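Local coordinates for protein complement factor H (Bos taurus, PDB 6XZ6) that regulates complement in the blood and is bound, through its fifth domain, by a factor H receptor of trypanosomes, at residues 21-33 / 44-58. Sequence-based numbering, arbitrary orientation.
Sequences KYRGQDKITYECK and DATCTRDGWVPVPRC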
loop_
_atom_site.group_PDB
_atom_site.type_symbol
_atom_site.label_atom_id
_atom_site.label_comp_id
_atom_site.label_asym_id
_atom_site.label_seq_id
_atom_site.Cartn_x
_atom_site.Cartn_y
_atom_site.Cartn_z
ATOM N N LYS B 21 -2.166 -3.612 35.191
ATOM C CA LYS B 21 -1.201 -3.551 36.284
ATOM C C LYS B 21 -0.041 -4.486 36.002
ATOM O O LYS B 21 -0.229 -5.602 35.496
ATOM C CB LYS B 21 -1.870 -3.931 37.621
ATOM C CG LYS B 21 -1.120 -3.440 38.851
ATOM C CD LYS B 21 -2.057 -2.793 39.871
ATOM C CE LYS B 21 -2.155 -1.284 39.733
ATOM N NZ LYS B 21 -3.204 -0.879 38.756
ATOM N N TYR B 22 1.164 -4.021 36.353
ATOM C CA TYR B 22 2.431 -4.735 36.195
ATOM C C TYR B 22 3.015 -5.012 37.568
ATOM O O TYR B 22 2.774 -4.269 38.516
ATOM C CB TYR B 22 3.408 -3.909 35.348
ATOM C CG TYR B 22 2.852 -3.538 33.994
ATOM C CD1 TYR B 22 1.971 -2.469 33.850
ATOM C CD2 TYR B 22 3.211 -4.249 32.849
ATOM C CE1 TYR B 22 1.429 -2.139 32.608
ATOM C CE2 TYR B 22 2.690 -3.912 31.598
ATOM C CZ TYR B 22 1.809 -2.846 31.487
ATOM O OH TYR B 22 1.300 -2.466 30.281
ATOM N N ARG B 23 3.767 -6.092 37.674
ATOM C CA ARG B 23 4.378 -6.532 38.933
ATOM C C ARG B 23 5.868 -6.201 38.877
ATOM O O ARG B 23 6.379 -5.914 37.799
ATOM C CB ARG B 23 4.167 -8.054 39.114
ATOM C CG ARG B 23 2.736 -8.560 38.826
ATOM C CD ARG B 23 1.874 -8.784 40.071
ATOM N NE ARG B 23 2.579 -9.505 41.137
ATOM C CZ ARG B 23 2.800 -10.820 41.156
ATOM N NH1 ARG B 23 3.459 -11.374 42.166
ATOM N NH2 ARG B 23 2.367 -11.589 40.163
ATOM N N GLY B 24 6.547 -6.229 40.014
ATOM C CA GLY B 24 7.980 -5.975 40.074
ATOM C C GLY B 24 8.750 -6.855 39.111
ATOM O O GLY B 24 8.425 -8.032 38.940
ATOM N N GLN B 25 9.721 -6.253 38.417
ATOM C CA GLN B 25 10.620 -6.858 37.419
ATOM C C GLN B 25 9.936 -7.143 36.052
ATOM O O GLN B 25 10.597 -7.654 35.148
ATOM C CB GLN B 25 11.371 -8.093 37.960
ATOM C CG GLN B 25 12.288 -7.809 39.163
ATOM C CD GLN B 25 13.276 -6.677 38.949
ATOM O OE1 GLN B 25 13.138 -5.596 39.534
ATOM N NE2 GLN B 25 14.293 -6.899 38.110
ATOM N N ASP B 26 8.648 -6.735 35.885
ATOM C CA ASP B 26 7.921 -6.861 34.617
ATOM C C ASP B 26 8.482 -5.795 33.694
ATOM O O ASP B 26 8.593 -4.630 34.096
ATOM C CB ASP B 26 6.396 -6.649 34.788
ATOM C CG ASP B 26 5.543 -7.878 35.141
ATOM O OD1 ASP B 26 6.116 -8.904 35.588
ATOM O OD2 ASP B 26 4.296 -7.807 34.979
ATOM N N LYS B 27 8.874 -6.200 32.477
ATOM C CA LYS B 27 9.447 -5.306 31.477
ATOM C C LYS B 27 8.470 -4.949 30.373
ATOM O O LYS B 27 7.765 -5.818 29.821
ATOM C CB LYS B 27 10.714 -5.909 30.829
ATOM C CG LYS B 27 11.945 -5.923 31.714
ATOM C CD LYS B 27 13.213 -5.919 30.912
ATOM C CE LYS B 27 14.283 -6.705 31.609
ATOM N NZ LYS B 27 14.294 -8.131 31.155
ATOM N N ILE B 28 8.470 -3.660 30.020
ATOM C CA ILE B 28 7.756 -3.132 28.865
ATOM C C ILE B 28 8.836 -2.708 27.833
ATOM O O ILE B 28 9.964 -2.401 28.217
ATOM C CB ILE B 28 6.734 -1.994 29.183
ATOM C CG1 ILE B 28 7.403 -0.694 29.716
ATOM C CG2 ILE B 28 5.639 -2.467 30.110
ATOM C CD1 ILE B 28 7.659 0.410 28.681
ATOM N N THR B 29 8.496 -2.730 26.545
ATOM C CA THR B 29 9.355 -2.242 25.466
ATOM C C THR B 29 8.531 -1.151 24.743
ATOM O O THR B 29 7.338 -1.301 24.569
ATOM C CB THR B 29 9.855 -3.352 24.514
ATOM O OG1 THR B 29 8.736 -4.018 23.947
ATOM C CG2 THR B 29 10.798 -4.342 25.179
ATOM N N TYR B 30 9.143 -0.060 24.366
ATOM C CA TYR B 30 8.444 1.030 23.703
ATOM C C TYR B 30 9.136 1.501 22.414
ATOM O O TYR B 30 10.349 1.384 22.278
ATOM C CB TYR B 30 8.226 2.207 24.679
ATOM C CG TYR B 30 9.473 3.004 25.008
ATOM C CD1 TYR B 30 10.395 2.541 25.947
ATOM C CD2 TYR B 30 9.678 4.270 24.463
ATOM C CE1 TYR B 30 11.517 3.289 26.283
ATOM C CE2 TYR B 30 10.806 5.021 24.786
ATOM C CZ TYR B 30 11.718 4.529 25.699
ATOM O OH TYR B 30 12.834 5.257 26.019
ATOM N N GLU B 31 8.347 2.058 21.494
ATOM C CA GLU B 31 8.792 2.625 20.221
ATOM C C GLU B 31 8.227 4.027 20.126
ATOM O O GLU B 31 7.155 4.286 20.650
ATOM C CB GLU B 31 8.294 1.782 19.035
ATOM C CG GLU B 31 8.972 0.437 18.913
ATOM C CD GLU B 31 10.449 0.502 18.598
ATOM O OE1 GLU B 31 10.807 1.177 17.605
ATOM O OE2 GLU B 31 11.245 -0.136 19.329
ATOM N N CYS B 32 8.937 4.917 19.464
ATOM C CA CYS B 32 8.513 6.296 19.291
ATOM C C CYS B 32 7.897 6.517 17.891
ATOM O O CYS B 32 8.246 5.817 16.934
ATOM C CB CYS B 32 9.676 7.253 19.568
ATOM S SG CYS B 32 10.300 7.224 21.283
ATOM N N LYS B 33 6.968 7.496 17.789
ATOM C CA LYS B 33 6.297 7.909 16.553
ATOM C C LYS B 33 7.340 8.411 15.579
ATOM O O LYS B 33 8.374 8.921 16.017
ATOM C CB LYS B 33 5.349 9.086 16.839
ATOM C CG LYS B 33 3.914 8.717 17.144
ATOM C CD LYS B 33 3.020 9.888 16.751
ATOM C CE LYS B 33 2.167 10.409 17.882
ATOM N NZ LYS B 33 0.882 9.664 17.976
ATOM N N ASP B 44 13.686 -0.277 26.506
ATOM C CA ASP B 44 13.318 -1.067 27.681
ATOM C C ASP B 44 12.987 -0.234 28.904
ATOM O O ASP B 44 13.549 0.844 29.103
ATOM C CB ASP B 44 14.486 -1.987 28.058
ATOM C CG ASP B 44 14.253 -3.444 27.763
ATOM O OD1 ASP B 44 13.067 -3.864 27.732
ATOM O OD2 ASP B 44 15.256 -4.178 27.574
ATOM N N ALA B 45 12.096 -0.770 29.750
ATOM C CA ALA B 45 11.691 -0.204 31.042
ATOM C C ALA B 45 11.170 -1.324 31.933
ATOM O O ALA B 45 10.377 -2.150 31.485
ATOM C CB ALA B 45 10.649 0.882 30.869
ATOM N N THR B 46 11.684 -1.385 33.172
ATOM C CA THR B 46 11.349 -2.401 34.172
ATOM C C THR B 46 10.541 -1.776 35.310
ATOM O O THR B 46 10.800 -0.627 35.688
ATOM C CB THR B 46 12.641 -3.064 34.694
ATOM O OG1 THR B 46 13.476 -3.403 33.593
ATOM C CG2 THR B 46 12.378 -4.312 35.512
ATOM N N CYS B 47 9.560 -2.536 35.848
ATOM C CA CYS B 47 8.755 -2.099 36.980
ATOM C C CYS B 47 9.559 -2.322 38.258
ATOM O O CYS B 47 9.936 -3.454 38.572
ATOM C CB CYS B 47 7.411 -2.824 37.014
ATOM S SG CYS B 47 6.412 -2.499 38.496
ATOM N N THR B 48 9.867 -1.216 38.958
ATOM C CA THR B 48 10.640 -1.180 40.203
ATOM C C THR B 48 9.870 -0.428 41.304
ATOM O O THR B 48 8.766 0.078 41.072
ATOM C CB THR B 48 12.027 -0.539 39.970
ATOM O OG1 THR B 48 11.891 0.880 39.846
ATOM C CG2 THR B 48 12.779 -1.136 38.779
ATOM N N ARG B 49 10.484 -0.343 42.503
ATOM C CA ARG B 49 9.976 0.348 43.695
ATOM C C ARG B 49 9.816 1.865 43.422
ATOM O O ARG B 49 8.979 2.523 44.046
ATOM C CB ARG B 49 10.951 0.091 44.860
ATOM C CG ARG B 49 10.428 0.394 46.255
ATOM C CD ARG B 49 11.395 -0.121 47.310
ATOM N NE ARG B 49 11.059 -1.483 47.740
ATOM C CZ ARG B 49 11.596 -2.595 47.240
ATOM N NH1 ARG B 49 11.211 -3.783 47.687
ATOM N NH2 ARG B 49 12.509 -2.526 46.279
ATOM N N ASP B 50 10.614 2.393 42.463
ATOM C CA ASP B 50 10.636 3.795 42.036
ATOM C C ASP B 50 9.941 4.016 40.668
ATOM O O ASP B 50 10.217 5.008 39.991
ATOM C CB ASP B 50 12.088 4.297 41.972
ATOM C CG ASP B 50 12.916 4.009 43.209
ATOM O OD1 ASP B 50 12.532 4.482 44.311
ATOM O OD2 ASP B 50 13.955 3.327 43.076
ATOM N N GLY B 51 9.045 3.107 40.288
ATOM C CA GLY B 51 8.324 3.183 39.024
ATOM C C GLY B 51 9.066 2.524 37.876
ATOM O O GLY B 51 9.822 1.574 38.084
ATOM N N TRP B 52 8.837 3.012 36.653
ATOM C CA TRP B 52 9.450 2.480 35.439
ATOM C C TRP B 52 10.855 2.977 35.342
ATOM O O TRP B 52 11.087 4.189 35.419
ATOM C CB TRP B 52 8.614 2.828 34.187
ATOM C CG TRP B 52 7.281 2.131 34.210
ATOM C CD1 TRP B 52 6.105 2.641 34.666
ATOM C CD2 TRP B 52 7.045 0.738 33.964
ATOM N NE1 TRP B 52 5.133 1.670 34.663
ATOM C CE2 TRP B 52 5.682 0.490 34.231
ATOM C CE3 TRP B 52 7.848 -0.319 33.510
ATOM C CZ2 TRP B 52 5.098 -0.776 34.051
ATOM C CZ3 TRP B 52 7.276 -1.576 33.362
ATOM C CH2 TRP B 52 5.916 -1.793 33.630
ATOM N N VAL B 53 11.814 2.026 35.256
ATOM C CA VAL B 53 13.253 2.319 35.226
ATOM C C VAL B 53 13.983 1.617 34.058
ATOM O O VAL B 53 14.000 0.389 34.023
ATOM C CB VAL B 53 13.924 2.036 36.599
ATOM C CG1 VAL B 53 15.441 2.154 36.515
ATOM C CG2 VAL B 53 13.376 2.967 37.677
ATOM N N PRO B 54 14.661 2.367 33.147
ATOM C CA PRO B 54 14.711 3.841 33.044
ATOM C C PRO B 54 13.376 4.403 32.560
ATOM O O PRO B 54 12.601 3.677 31.930
ATOM C CB PRO B 54 15.856 4.088 32.052
ATOM C CG PRO B 54 15.881 2.887 31.176
ATOM C CD PRO B 54 15.410 1.727 32.039
ATOM N N VAL B 55 13.096 5.670 32.881
ATOM C CA VAL B 55 11.833 6.329 32.533
ATOM C C VAL B 55 11.634 6.446 31.003
ATOM O O VAL B 55 12.473 7.058 30.331
ATOM C CB VAL B 55 11.652 7.694 33.250
ATOM C CG1 VAL B 55 10.250 8.254 33.013
ATOM C CG2 VAL B 55 11.937 7.581 34.744
ATOM N N PRO B 56 10.533 5.882 30.442
ATOM C CA PRO B 56 10.311 5.987 28.995
ATOM C C PRO B 56 9.808 7.367 28.562
ATOM O O PRO B 56 8.776 7.843 29.059
ATOM C CB PRO B 56 9.283 4.885 28.709
ATOM C CG PRO B 56 9.089 4.159 29.991
ATOM C CD PRO B 56 9.457 5.103 31.071
ATOM N N ARG B 57 10.562 8.017 27.649
ATOM C CA ARG B 57 10.236 9.344 27.113
ATOM C C ARG B 57 10.603 9.436 25.641
ATOM O O ARG B 57 11.750 9.142 25.271
ATOM C CB ARG B 57 10.939 10.481 27.894
ATOM C CG ARG B 57 10.393 10.748 29.295
ATOM C CD ARG B 57 11.024 11.977 29.927
ATOM N NE ARG B 57 10.974 11.956 31.393
ATOM C CZ ARG B 57 11.902 11.403 32.173
ATOM N NH1 ARG B 57 11.778 11.441 33.493
ATOM N NH2 ARG B 57 12.951 10.791 31.637
ATOM N N CYS B 58 9.613 9.855 24.802
ATOM C CA CYS B 58 9.760 10.094 23.362
ATOM C C CYS B 58 9.853 11.616 23.116
ATOM O O CYS B 58 8.902 12.360 23.379
ATOM C CB CYS B 58 8.626 9.451 22.568
ATOM S SG CYS B 58 8.695 7.630 22.510
HETATM O O HOH W 1 14.553 3.898 27.900
#
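W52 turns the edge of its six-membered ring into one face of the Y22 ring, a T-shaped pair with planes at 84°. CH2 of W52 comes 3.5 Å from CG of Y22. C47 CB lies over one face of the indole, toward its rim. CG2 of I28 touches W52 CH2 at 3.6 Å, while CD1 of I28 turns to CB of A45. NE1 of W52 is hydrogen-bonded to D6 O. Y30 has CB of P56 over one face, a CH-pi contact 3.8 Å from the ring centroid. SG of C58 sits at the edge of the same ring. With chi1 at 73°, the Y30 ring stands between backbone N and carbonyl carbon and is set against P56 and C58. A water is hydrogen-bonded to its OH. The sushi (SCR) domain has two disulfides and a tryptophan between its last two cysteines in sequence; here C32 SG is joined to C58 SG, and C47 to C5. Between antiparallel strands 27-32 and 44-48, I28 N donates to A45 O (2.8 Å), and A45 N returns a more bent bond to I28 O. Within the type II turn R23-D26, Q25 N donates to C47 O at 2.8 Å; C47 N donates to D26 O. K27, T29 and D44 pack against H125 of the trypanosome receptor chain.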